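Local coordinates for hypothetical protein PG1100 (Porphyromonas gingivalis, PDB 1ZBS), which is of unknown function but belongs to the ASKHA nucleotide-binding class and is a putative N-acetylglucosamine kinase, probably transferring phosphate from ATP to its sugar, at residues Cys114-Gly119 with Asn218-Phe223; Leu238-Ser243 with Ser254-Arg259; Thr43-Glu48 with Pro76-Ala81. All coordinates share one frame; numbering follows the deposited sequence.

Contact 1: Cys114-Gly119 with Asn218-Phe223; sequences CILGTG and NSFDDF
With CG turned anti to the backbone nitrogen (chi1 168°), the ring of Phe223 reaches from helix 210-229 to Cys114 and Leu116 on strand 111-116. Phe220, one helical turn earlier, takes the other common setting: its CG lies beside the backbone nitrogen and anti to the carbonyl carbon (chi1 -76°), which carries the ring across to Leu116. The fork of Leu116 serves both aromatics. Its CD1 stands over the face of Phe223 in a CH-pi contact, 4.1 Å from the centroid of that ring and only 4° off the normal, so the methyl is almost exactly centred. CD2 belongs to the other ring, lying over a face of Phe220 with CE1 as the nearest atom, 3.9 Å away. A branched leucine suits this place because one side chain supplies a methyl to each of two rings. Cys114 approaches Phe223 differently. Its SG lies in the ring plane at the edge, 3.9 Å from Phe223 CE1, forming a sulfur-aromatic contact, while its CB comes within 3.8 Å of Phe223 CZ. A small, polarisable thiol fits this buried site beside an aromatic rim.

Strand 111-116 is central in a five-stranded mixed sheet of order 3-2-1-4-5, the core of the ribonuclease H-like fold of actin-type ATPases. It leads into the Gly117-Gly119 turn, whose position and sequence are consistent with the second phosphate-binding loop of this superfamily; Thr118 OG1 makes a weak hydrogen bond to Thr10 OG1 of the N-terminal domain. Around the aromatic pair, Phe220 also packs on Val251, Leu252 and Val255 of helix 249-258, and Phe223 touches Ser120 and Ser122 on the adjoining strand.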
ATOM      1  N   CYS A 114     -14.356  18.334   0.642  1.00 30.16           N
ATOM      2  CA  CYS A 114     -13.523  17.159   0.884  1.00 29.27           C
ATOM      3  C   CYS A 114     -14.311  15.926   1.266  1.00 27.23           C
ATOM      4  O   CYS A 114     -15.343  16.007   1.930  1.00 28.91           O
ATOM      5  CB  CYS A 114     -12.525  17.434   2.003  1.00 26.63           C
ATOM      6  SG  CYS A 114     -11.539  18.884   1.788  1.00 30.21           S
ATOM      7  N   ILE A 115     -13.807  14.778   0.841  1.00 27.87           N
ATOM      8  CA  ILE A 115     -14.435  13.512   1.169  1.00 24.84           C
ATOM      9  C   ILE A 115     -13.483  12.726   2.061  1.00 25.31           C
ATOM     10  O   ILE A 115     -12.287  12.644   1.794  1.00 24.07           O
ATOM     11  CB  ILE A 115     -14.738  12.695  -0.087  1.00 26.42           C
ATOM     12  CG1 ILE A 115     -15.734  13.457  -0.972  1.00 23.63           C
ATOM     13  CG2 ILE A 115     -15.290  11.327   0.313  1.00 27.81           C
ATOM     14  CD1 ILE A 115     -16.145  12.714  -2.225  1.00 22.92           C
ATOM     15  N   LEU A 116     -14.016  12.176   3.145  1.00 24.93           N
ATOM     16  CA  LEU A 116     -13.223  11.378   4.074  1.00 24.62           C
ATOM     17  C   LEU A 116     -14.043  10.128   4.403  1.00 24.91           C
ATOM     18  O   LEU A 116     -14.834  10.126   5.348  1.00 26.01           O
ATOM     19  CB  LEU A 116     -12.939  12.185   5.351  1.00 25.34           C
ATOM     20  CG  LEU A 116     -11.513  12.376   5.868  1.00 23.78           C
ATOM     21  CD1 LEU A 116     -10.606  12.861   4.749  1.00 21.34           C
ATOM     22  CD2 LEU A 116     -11.513  13.383   7.035  1.00 21.90           C
ATOM     23  N   GLY A 117     -13.866   9.086   3.590  1.00 24.68           N
ATOM     24  CA  GLY A 117     -14.561   7.823   3.787  1.00 22.74           C
ATOM     25  C   GLY A 117     -13.568   6.683   3.581  1.00 22.14           C
ATOM     26  O   GLY A 117     -12.482   6.703   4.161  1.00 23.42           O
ATOM     27  N   THR A 118     -13.917   5.693   2.764  1.00 20.45           N
ATOM     28  CA  THR A 118     -13.014   4.574   2.490  1.00 20.58           C
ATOM     29  C   THR A 118     -11.738   5.148   1.869  1.00 21.11           C
ATOM     30  O   THR A 118     -10.619   4.732   2.193  1.00 22.83           O
ATOM     31  CB  THR A 118     -13.653   3.575   1.497  1.00 19.21           C
ATOM     32  OG1 THR A 118     -14.876   3.086   2.047  1.00 18.35           O
ATOM     33  CG2 THR A 118     -12.723   2.397   1.228  1.00 16.23           C
ATOM     34  N   GLY A 119     -11.935   6.107   0.970  1.00 20.84           N
ATOM     35  CA  GLY A 119     -10.840   6.804   0.314  1.00 20.89           C
ATOM     36  C   GLY A 119     -10.992   8.294   0.600  1.00 22.44           C
ATOM     37  O   GLY A 119     -12.010   8.707   1.157  1.00 23.95           O
ATOM     38  N   ASN A 218      -2.352  12.748  12.860  1.00 31.55           N
ATOM     39  CA  ASN A 218      -1.301  12.973  11.885  1.00 30.61           C
ATOM     40  C   ASN A 218      -1.765  12.687  10.469  1.00 29.56           C
ATOM     41  O   ASN A 218      -1.328  13.337   9.516  1.00 26.29           O
ATOM     42  CB  ASN A 218      -0.079  12.119  12.210  1.00 33.88           C
ATOM     43  CG  ASN A 218       0.510  12.458  13.555  1.00 38.81           C
ATOM     44  OD1 ASN A 218       0.378  13.588  14.032  1.00 38.45           O
ATOM     45  ND2 ASN A 218       1.174  11.490  14.177  1.00 41.00           N
ATOM     46  N   SER A 219      -2.662  11.722  10.325  1.00 27.75           N
ATOM     47  CA  SER A 219      -3.157  11.392   9.007  1.00 26.74           C
ATOM     48  C   SER A 219      -4.066  12.501   8.487  1.00 25.05           C
ATOM     49  O   SER A 219      -3.990  12.871   7.314  1.00 23.55           O
ATOM     50  CB  SER A 219      -3.907  10.065   9.034  1.00 27.34           C
ATOM     51  OG  SER A 219      -4.092   9.601   7.705  1.00 31.42           O
ATOM     52  N   PHE A 220      -4.924  13.030   9.356  1.00 24.63           N
ATOM     53  CA  PHE A 220      -5.822  14.113   8.962  1.00 24.07           C
ATOM     54  C   PHE A 220      -4.995  15.348   8.615  1.00 23.96           C
ATOM     55  O   PHE A 220      -5.301  16.061   7.661  1.00 22.72           O
ATOM     56  CB  PHE A 220      -6.805  14.467  10.089  1.00 23.67           C
ATOM     57  CG  PHE A 220      -7.931  13.475  10.264  1.00 26.47           C
ATOM     58  CD1 PHE A 220      -8.099  12.407   9.384  1.00 25.92           C
ATOM     59  CD2 PHE A 220      -8.838  13.627  11.311  1.00 26.66           C
ATOM     60  CE1 PHE A 220      -9.147  11.500   9.552  1.00 27.25           C
ATOM     61  CE2 PHE A 220      -9.884  12.729  11.489  1.00 28.24           C
ATOM     62  CZ  PHE A 220     -10.043  11.662  10.601  1.00 28.83           C
ATOM     63  N   ASP A 221      -3.944  15.602   9.391  1.00 23.45           N
ATOM     64  CA  ASP A 221      -3.097  16.761   9.143  1.00 25.65           C
ATOM     65  C   ASP A 221      -2.446  16.593   7.766  1.00 26.05           C
ATOM     66  O   ASP A 221      -2.399  17.535   6.971  1.00 25.05           O
ATOM     67  CB  ASP A 221      -2.018  16.883  10.231  1.00 27.99           C
ATOM     68  CG  ASP A 221      -1.243  18.188  10.140  1.00 31.66           C
ATOM     69  OD1 ASP A 221      -1.862  19.266  10.301  1.00 34.56           O
ATOM     70  OD2 ASP A 221      -0.016  18.139   9.903  1.00 33.95           O
ATOM     71  N   ASP A 222      -1.968  15.379   7.505  1.00 24.31           N
ATOM     72  CA  ASP A 222      -1.335  15.018   6.247  1.00 26.27           C
ATOM     73  C   ASP A 222      -2.282  15.256   5.085  1.00 25.15           C
ATOM     74  O   ASP A 222      -1.869  15.700   4.012  1.00 23.28           O
ATOM     75  CB  ASP A 222      -0.957  13.535   6.245  1.00 30.48           C
ATOM     76  CG  ASP A 222       0.528  13.315   6.314  1.00 35.49           C
ATOM     77  OD1 ASP A 222       1.041  13.066   7.428  1.00 37.30           O
ATOM     78  OD2 ASP A 222       1.183  13.396   5.247  1.00 40.44           O
ATOM     79  N   PHE A 223      -3.550  14.917   5.290  1.00 23.95           N
ATOM     80  CA  PHE A 223      -4.537  15.116   4.242  1.00 23.19           C
ATOM     81  C   PHE A 223      -4.645  16.599   3.904  1.00 23.03           C
ATOM     82  O   PHE A 223      -4.639  16.972   2.728  1.00 24.69           O
ATOM     83  CB  PHE A 223      -5.907  14.572   4.655  1.00 19.36           C
ATOM     84  CG  PHE A 223      -7.021  14.999   3.736  1.00 18.98           C
ATOM     85  CD1 PHE A 223      -7.788  16.120   4.036  1.00 16.73           C
ATOM     86  CD2 PHE A 223      -7.273  14.311   2.553  1.00 15.78           C
ATOM     87  CE1 PHE A 223      -8.784  16.557   3.160  1.00 20.22           C
ATOM     88  CE2 PHE A 223      -8.266  14.737   1.667  1.00 19.82           C
ATOM     89  CZ  PHE A 223      -9.027  15.864   1.972  1.00 19.11           C
TER

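Contact 2: Leu238-Ser243 with Ser254-Arg259; sequences LHFIGS and SVIKKR
Ile256 is the residue of helix 249-258 that meets Leu238 and Phe240 of strand 238-241, and the residues before and after it frame this role. Ser254 contributes its backbone: its O accepts a hydrogen bond from Lys258 N (2.8 Å), one of the last backbone bonds of the helix. Val255 turns its buried side chain to Leu224 of helix 210-229, joining this helix to its neighbour on the same face of the sheet.

Ile256 itself points at the strand. CG1 sits beside the backbone nitrogen, anti to the carbonyl carbon (chi1 -70°), and the chain continues nearly extended through CD1, giving a slim, long probe. CG1 lies 4.0 Å from Leu238 CD2 as the two side chains, pointing opposite ways, pass flank to flank. The terminal CD1 goes further, to 3.6 Å from Phe240 CE2, meeting that ring obliquely, and is also 4.1 Å from Leu238 CD2. An isoleucine suits the site because its unbranched arm can reach between an aliphatic and an aromatic partner; Leu261 and Leu263 add to the same apolar cluster.

Lys257 and Lys258 are exposed, as fits long charged side chains on the outer surface of a helix. At Arg259 the backbone N reaches back to Ile256 O at 3.0 Å and makes a weak bond to Val255 O. A short loop then leads into strand 263-267, parallel to 238-241, completing a beta-alpha-beta crossover.

Because the touching groups are all hydrocarbon and all buried, dispersion and exclusion of water hold helix to strand here, without the directional demands of polar bonds.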
ATOM      1  N   LEU A 238     -13.553  24.862   5.180  1.00 36.23           N
ATOM      2  CA  LEU A 238     -13.505  23.464   4.736  1.00 33.29           C
ATOM      3  C   LEU A 238     -14.801  22.691   4.973  1.00 31.37           C
ATOM      4  O   LEU A 238     -15.288  22.600   6.098  1.00 29.54           O
ATOM      5  CB  LEU A 238     -12.359  22.735   5.439  1.00 31.85           C
ATOM      6  CG  LEU A 238     -10.945  22.852   4.869  1.00 33.68           C
ATOM      7  CD1 LEU A 238     -10.677  24.257   4.381  1.00 31.61           C
ATOM      8  CD2 LEU A 238      -9.936  22.436   5.934  1.00 30.78           C
ATOM      9  N   HIS A 239     -15.348  22.128   3.906  1.00 29.51           N
ATOM     10  CA  HIS A 239     -16.565  21.343   3.998  1.00 29.60           C
ATOM     11  C   HIS A 239     -16.194  19.882   3.799  1.00 29.80           C
ATOM     12  O   HIS A 239     -15.451  19.548   2.877  1.00 31.83           O
ATOM     13  CB  HIS A 239     -17.563  21.799   2.937  1.00 30.02           C
ATOM     14  CG  HIS A 239     -18.154  23.146   3.217  1.00 31.04           C
ATOM     15  ND1 HIS A 239     -19.051  23.363   4.240  1.00 30.00           N
ATOM     16  CD2 HIS A 239     -17.954  24.350   2.631  1.00 29.65           C
ATOM     17  CE1 HIS A 239     -19.378  24.641   4.273  1.00 29.52           C
ATOM     18  NE2 HIS A 239     -18.726  25.263   3.307  1.00 31.51           N
ATOM     19  N   PHE A 240     -16.705  19.009   4.659  1.00 29.75           N
ATOM     20  CA  PHE A 240     -16.373  17.585   4.574  1.00 29.69           C
ATOM     21  C   PHE A 240     -17.560  16.662   4.500  1.00 29.93           C
ATOM     22  O   PHE A 240     -18.638  16.947   5.027  1.00 31.41           O
ATOM     23  CB  PHE A 240     -15.538  17.149   5.780  1.00 27.26           C
ATOM     24  CG  PHE A 240     -14.137  17.683   5.782  1.00 24.70           C
ATOM     25  CD1 PHE A 240     -13.077  16.890   5.347  1.00 23.91           C
ATOM     26  CD2 PHE A 240     -13.873  18.969   6.246  1.00 24.57           C
ATOM     27  CE1 PHE A 240     -11.767  17.362   5.380  1.00 22.54           C
ATOM     28  CE2 PHE A 240     -12.566  19.460   6.284  1.00 24.66           C
ATOM     29  CZ  PHE A 240     -11.510  18.652   5.851  1.00 25.83           C
ATOM     30  N   ILE A 241     -17.347  15.526   3.853  1.00 30.25           N
ATOM     31  CA  ILE A 241     -18.391  14.529   3.741  1.00 31.12           C
ATOM     32  C   ILE A 241     -17.756  13.158   3.981  1.00 27.94           C
ATOM     33  O   ILE A 241     -16.555  12.987   3.795  1.00 26.10           O
ATOM     34  CB  ILE A 241     -19.062  14.608   2.349  1.00 33.00           C
ATOM     35  CG1 ILE A 241     -20.547  14.313   2.496  1.00 36.60           C
ATOM     36  CG2 ILE A 241     -18.404  13.662   1.366  1.00 35.53           C
ATOM     37  CD1 ILE A 241     -21.320  15.478   3.109  1.00 37.72           C
ATOM     38  N   GLY A 242     -18.548  12.193   4.427  1.00 27.76           N
ATOM     39  CA  GLY A 242     -17.992  10.872   4.642  1.00 25.52           C
ATOM     40  C   GLY A 242     -18.066  10.289   6.040  1.00 24.34           C
ATOM     41  O   GLY A 242     -18.096  11.005   7.044  1.00 22.90           O
ATOM     42  N   SER A 243     -18.075   8.960   6.088  1.00 23.97           N
ATOM     43  CA  SER A 243     -18.151   8.225   7.342  1.00 27.04           C
ATOM     44  C   SER A 243     -16.998   8.541   8.288  1.00 24.50           C
ATOM     45  O   SER A 243     -17.211   8.728   9.480  1.00 26.31           O
ATOM     46  CB  SER A 243     -18.216   6.721   7.051  1.00 29.88           C
ATOM     47  OG  SER A 243     -17.253   6.344   6.071  1.00 37.86           O
ATOM     48  N   SER A 254     -10.026  19.708  15.545  1.00 35.25           N
ATOM     49  CA  SER A 254      -8.781  20.070  16.202  1.00 35.89           C
ATOM     50  C   SER A 254      -7.652  20.246  15.203  1.00 36.58           C
ATOM     51  O   SER A 254      -6.872  21.189  15.302  1.00 35.15           O
ATOM     52  CB  SER A 254      -8.390  19.004  17.213  1.00 38.00           C
ATOM     53  OG  SER A 254      -7.053  19.205  17.641  1.00 44.32           O
ATOM     54  N   VAL A 255      -7.560  19.321  14.249  1.00 36.78           N
ATOM     55  CA  VAL A 255      -6.522  19.378  13.226  1.00 35.50           C
ATOM     56  C   VAL A 255      -6.664  20.647  12.382  1.00 34.71           C
ATOM     57  O   VAL A 255      -5.705  21.391  12.210  1.00 34.76           O
ATOM     58  CB  VAL A 255      -6.579  18.147  12.300  1.00 37.53           C
ATOM     59  CG1 VAL A 255      -5.558  18.294  11.181  1.00 37.66           C
ATOM     60  CG2 VAL A 255      -6.305  16.878  13.103  1.00 38.30           C
ATOM     61  N   ILE A 256      -7.864  20.878  11.860  1.00 33.37           N
ATOM     62  CA  ILE A 256      -8.140  22.053  11.055  1.00 32.62           C
ATOM     63  C   ILE A 256      -7.787  23.322  11.833  1.00 35.76           C
ATOM     64  O   ILE A 256      -7.066  24.187  11.337  1.00 35.10           O
ATOM     65  CB  ILE A 256      -9.638  22.115  10.659  1.00 31.56           C
ATOM     66  CG1 ILE A 256      -9.957  21.017   9.645  1.00 31.03           C
ATOM     67  CG2 ILE A 256      -9.984  23.507  10.124  1.00 27.65           C
ATOM     68  CD1 ILE A 256     -11.451  20.798   9.392  1.00 29.19           C
ATOM     69  N   LYS A 257      -8.300  23.423  13.056  1.00 37.19           N
ATOM     70  CA  LYS A 257      -8.052  24.581  13.909  1.00 41.06           C
ATOM     71  C   LYS A 257      -6.547  24.774  14.100  1.00 42.55           C
ATOM     72  O   LYS A 257      -6.019  25.875  13.944  1.00 42.51           O
ATOM     73  CB  LYS A 257      -8.710  24.365  15.277  1.00 44.51           C
ATOM     74  CG  LYS A 257      -9.107  25.632  16.017  1.00 48.72           C
ATOM     75  CD  LYS A 257     -10.621  25.849  15.954  1.00 52.00           C
ATOM     76  CE  LYS A 257     -11.374  24.723  16.666  1.00 52.13           C
ATOM     77  NZ  LYS A 257     -12.857  24.876  16.620  1.00 53.10           N
ATOM     78  N   LYS A 258      -5.867  23.683  14.431  1.00 43.16           N
ATOM     79  CA  LYS A 258      -4.433  23.704  14.668  1.00 46.02           C
ATOM     80  C   LYS A 258      -3.621  24.269  13.501  1.00 45.94           C
ATOM     81  O   LYS A 258      -2.505  24.752  13.698  1.00 45.73           O
ATOM     82  CB  LYS A 258      -3.961  22.293  15.021  1.00 48.28           C
ATOM     83  CG  LYS A 258      -2.570  22.206  15.614  1.00 52.21           C
ATOM     84  CD  LYS A 258      -2.426  20.913  16.414  1.00 55.38           C
ATOM     85  CE  LYS A 258      -0.989  20.662  16.852  1.00 57.44           C
ATOM     86  NZ  LYS A 258      -0.098  20.334  15.698  1.00 59.24           N
ATOM     87  N   ARG A 259      -4.170  24.224  12.291  1.00 45.40           N
ATOM     88  CA  ARG A 259      -3.453  24.768  11.140  1.00 45.68           C
ATOM     89  C   ARG A 259      -3.950  26.156  10.749  1.00 44.59           C
ATOM     90  O   ARG A 259      -3.571  26.684   9.705  1.00 45.26           O
ATOM     91  CB  ARG A 259      -3.549  23.833   9.934  1.00 45.83           C
ATOM     92  CG  ARG A 259      -2.922  22.481  10.163  1.00 46.24           C
ATOM     93  CD  ARG A 259      -2.227  21.991   8.911  1.00 47.53           C
ATOM     94  NE  ARG A 259      -0.934  22.635   8.690  1.00 45.29           N
ATOM     95  CZ  ARG A 259       0.238  22.047   8.911  1.00 43.57           C
ATOM     96  NH1 ARG A 259       0.289  20.801   9.361  1.00 42.53           N
ATOM     97  NH2 ARG A 259       1.364  22.696   8.665  1.00 44.63           N
TER

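Contact 3: Thr43-Glu48 with Pro76-Ala81; sequences TALRSE and PMLNEA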
ATOM      1  N   THR A  43     -26.569  -5.566 -14.471  1.00 49.75           N
ATOM      2  CA  THR A  43     -27.253  -6.568 -13.682  1.00 51.27           C
ATOM      3  C   THR A  43     -27.650  -6.006 -12.327  1.00 51.40           C
ATOM      4  O   THR A  43     -28.733  -6.304 -11.806  1.00 51.12           O
ATOM      5  CB  THR A  43     -26.364  -7.813 -13.481  1.00 53.20           C
ATOM      6  OG1 THR A  43     -26.753  -8.492 -12.276  1.00 50.35           O
ATOM      7  CG2 THR A  43     -24.901  -7.410 -13.403  1.00 51.37           C
ATOM      8  N   ALA A  44     -26.774  -5.185 -11.760  1.00 52.59           N
ATOM      9  CA  ALA A  44     -27.042  -4.570 -10.461  1.00 54.15           C
ATOM     10  C   ALA A  44     -28.187  -3.568 -10.581  1.00 54.84           C
ATOM     11  O   ALA A  44     -28.998  -3.414  -9.664  1.00 54.16           O
ATOM     12  CB  ALA A  44     -25.792  -3.871  -9.947  1.00 51.65           C
ATOM     13  N   LEU A  45     -28.244  -2.892 -11.723  1.00 55.79           N
ATOM     14  CA  LEU A  45     -29.282  -1.904 -11.974  1.00 58.74           C
ATOM     15  C   LEU A  45     -30.683  -2.504 -11.934  1.00 60.22           C
ATOM     16  O   LEU A  45     -31.569  -1.977 -11.260  1.00 60.40           O
ATOM     17  CB  LEU A  45     -29.052  -1.223 -13.327  1.00 58.12           C
ATOM     18  CG  LEU A  45     -28.436   0.179 -13.322  1.00 58.22           C
ATOM     19  CD1 LEU A  45     -27.196   0.203 -12.453  1.00 59.57           C
ATOM     20  CD2 LEU A  45     -28.096   0.593 -14.754  1.00 58.90           C
ATOM     21  N   ARG A  46     -30.883  -3.613 -12.639  1.00 61.98           N
ATOM     22  CA  ARG A  46     -32.200  -4.233 -12.680  1.00 64.33           C
ATOM     23  C   ARG A  46     -32.418  -5.414 -11.746  1.00 64.34           C
ATOM     24  O   ARG A  46     -33.325  -6.218 -11.961  1.00 65.02           O
ATOM     25  CB  ARG A  46     -32.544  -4.630 -14.123  1.00 65.55           C
ATOM     26  CG  ARG A  46     -31.523  -5.503 -14.831  1.00 66.59           C
ATOM     27  CD  ARG A  46     -31.568  -5.216 -16.329  1.00 68.31           C
ATOM     28  NE  ARG A  46     -30.764  -6.134 -17.131  1.00 68.80           N
ATOM     29  CZ  ARG A  46     -30.503  -5.954 -18.424  1.00 69.12           C
ATOM     30  NH1 ARG A  46     -29.770  -6.840 -19.086  1.00 70.39           N
ATOM     31  NH2 ARG A  46     -30.960  -4.881 -19.056  1.00 67.37           N
ATOM     32  N   SER A  47     -31.598  -5.516 -10.705  1.00 64.99           N
ATOM     33  CA  SER A  47     -31.733  -6.599  -9.734  1.00 66.03           C
ATOM     34  C   SER A  47     -31.638  -6.006  -8.336  1.00 66.56           C
ATOM     35  O   SER A  47     -32.037  -6.629  -7.352  1.00 67.20           O
ATOM     36  CB  SER A  47     -30.627  -7.641  -9.918  1.00 66.88           C
ATOM     37  OG  SER A  47     -29.377  -7.143  -9.475  1.00 68.70           O
ATOM     38  N   GLU A  48     -31.110  -4.786  -8.265  1.00 66.02           N
ATOM     39  CA  GLU A  48     -30.952  -4.092  -6.996  1.00 65.05           C
ATOM     40  C   GLU A  48     -31.627  -2.728  -7.022  1.00 64.34           C
ATOM     41  O   GLU A  48     -32.275  -2.329  -6.054  1.00 64.55           O
ATOM     42  CB  GLU A  48     -29.463  -3.916  -6.676  1.00 64.95           C
ATOM     43  CG  GLU A  48     -28.671  -5.217  -6.630  1.00 65.38           C
ATOM     44  CD  GLU A  48     -27.209  -5.010  -6.257  1.00 64.84           C
ATOM     45  OE1 GLU A  48     -26.932  -4.594  -5.112  1.00 65.59           O
ATOM     46  OE2 GLU A  48     -26.337  -5.264  -7.112  1.00 65.35           O
ATOM     47  N   PRO A  76     -20.671   8.329 -19.717  1.00 63.71           N
ATOM     48  CA  PRO A  76     -21.688   8.043 -20.735  1.00 63.86           C
ATOM     49  C   PRO A  76     -22.048   6.569 -20.871  1.00 63.44           C
ATOM     50  O   PRO A  76     -22.935   6.209 -21.638  1.00 64.20           O
ATOM     51  CB  PRO A  76     -21.064   8.601 -22.012  1.00 64.31           C
ATOM     52  CG  PRO A  76     -19.600   8.429 -21.774  1.00 64.80           C
ATOM     53  CD  PRO A  76     -19.466   8.902 -20.346  1.00 64.32           C
HETATM   54  N   MSE A  77     -21.359   5.720 -20.125  1.00 63.44           N
HETATM   55  CA  MSE A  77     -21.624   4.296 -20.182  1.00 63.63           C
HETATM   56  C   MSE A  77     -22.718   3.969 -19.165  1.00 61.07           C
HETATM   57  O   MSE A  77     -23.672   3.247 -19.462  1.00 61.06           O
HETATM   58  CB  MSE A  77     -20.326   3.528 -19.894  1.00 67.04           C
HETATM   59  CG  MSE A  77     -20.413   2.019 -20.053  1.00 71.85           C
HETATM   60 SE   MSE A  77     -21.263   1.145 -18.543  1.00 80.20          SE
HETATM   61  CE  MSE A  77     -19.673   0.657 -17.538  1.00 78.12           C
ATOM     62  N   LEU A  78     -22.587   4.514 -17.963  1.00 59.19           N
ATOM     63  CA  LEU A  78     -23.586   4.281 -16.929  1.00 56.83           C
ATOM     64  C   LEU A  78     -24.862   5.005 -17.328  1.00 55.08           C
ATOM     65  O   LEU A  78     -25.961   4.595 -16.965  1.00 53.70           O
ATOM     66  CB  LEU A  78     -23.084   4.807 -15.585  1.00 55.18           C
ATOM     67  CG  LEU A  78     -23.989   4.591 -14.372  1.00 53.04           C
ATOM     68  CD1 LEU A  78     -24.399   3.132 -14.256  1.00 50.96           C
ATOM     69  CD2 LEU A  78     -23.235   5.045 -13.132  1.00 52.80           C
ATOM     70  N   ASN A  79     -24.701   6.086 -18.084  1.00 54.91           N
ATOM     71  CA  ASN A  79     -25.834   6.873 -18.552  1.00 55.18           C
ATOM     72  C   ASN A  79     -26.686   5.993 -19.467  1.00 55.58           C
ATOM     73  O   ASN A  79     -27.913   6.037 -19.413  1.00 54.99           O
ATOM     74  CB  ASN A  79     -25.335   8.113 -19.305  1.00 54.32           C
ATOM     75  CG  ASN A  79     -26.468   9.027 -19.749  1.00 54.20           C
ATOM     76  OD1 ASN A  79     -27.362   8.618 -20.491  1.00 53.23           O
ATOM     77  ND2 ASN A  79     -26.429  10.276 -19.300  1.00 53.63           N
ATOM     78  N   GLU A  80     -26.030   5.184 -20.293  1.00 55.99           N
ATOM     79  CA  GLU A  80     -26.737   4.290 -21.204  1.00 57.16           C
ATOM     80  C   GLU A  80     -27.431   3.172 -20.442  1.00 56.09           C
ATOM     81  O   GLU A  80     -28.566   2.810 -20.756  1.00 57.10           O
ATOM     82  CB  GLU A  80     -25.770   3.683 -22.219  1.00 59.28           C
ATOM     83  CG  GLU A  80     -25.150   4.697 -23.160  1.00 63.21           C
ATOM     84  CD  GLU A  80     -24.265   4.046 -24.203  1.00 66.27           C
ATOM     85  OE1 GLU A  80     -24.766   3.162 -24.934  1.00 67.97           O
ATOM     86  OE2 GLU A  80     -23.071   4.416 -24.293  1.00 67.80           O
ATOM     87  N   ALA A  81     -26.741   2.628 -19.444  1.00 54.51           N
ATOM     88  CA  ALA A  81     -27.275   1.552 -18.614  1.00 52.26           C
ATOM     89  C   ALA A  81     -28.497   2.038 -17.845  1.00 51.23           C
ATOM     90  O   ALA A  81     -29.517   1.351 -17.786  1.00 50.63           O
ATOM     91  CB  ALA A  81     -26.202   1.069 -17.637  1.00 51.99           C
TER
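Leu45 of helix 38-53 carries one side of this contact, and Ala81 with Leu78 of helix 75-85 form the other. From CA, the CB of Leu45 points at the second helix and sets the direction without making a close approach of its own. The first torsion, chi1 -102°, lies away from the usual staggered positions and swings CG toward the second helix. At CG the chain forks, and the second torsion (50°) turns CD1 toward Leu78 and CD2 toward Ala81. CD1 runs to the outer limit of contact with Leu78, 4.4 Å from the CD1 of that residue, a loose methyl-to-methyl meeting. CD2 is pressed on Ala81: it lies 3.5 Å from Ala81 CB, tighter than usual for two carbons, and 3.4 Å from Ala81 O. The carbonyl carbon of Ala81 is just as near, so this methyl lies alongside the C=O bond. Alanine suits the spot because a single methyl lets the leucine come down on the helix backbone.

Behind Leu45 its own helix is irregular, with a wider pi-type turn at residues 45-48. There the hydroxyl of Ser47 donates to Thr43 O at 2.6 Å, the donor tilted 34° from the carbonyl plane. The small hydroxyl side chain can fold back on the helix and give that carbonyl a partner where the backbone ladder is broken.

Salt bridges flank the apolar patch, Glu80 to Arg38 across the two helices and Arg46 to Asp42 within one. Helix 75-85 rests on edge strand 91-95, where Leu78 and Asn79 touch Val94, while Glu48 makes a weak hydrogen bond to Thr28 on strand 21-29, at the far edge of the N-terminal sheet.

Contacts 1 and 2 form one continuous core, with centres about 9 Å apart: strands 111-116 and 238-241 are sheet neighbours, joined by a probable hydrogen bond from Leu116 N to Ile241 O (2.7 Å), while a 2.7 Å salt bridge from Asp221 OD2 to Arg259 NH1 ties helix 210-229 to the residue just after helix 249-258. Contact 3 lies in the other domain, on the opposite side of the chain's centre, its centre about 30 Å from contact 1 and 34 Å from contact 2. Both domains hold a sheet of order 3-2-1-4-5. By analogy with other ASKHA proteins, nucleotide would probably bind between them, near the 117-119 turn and distant from contact 3.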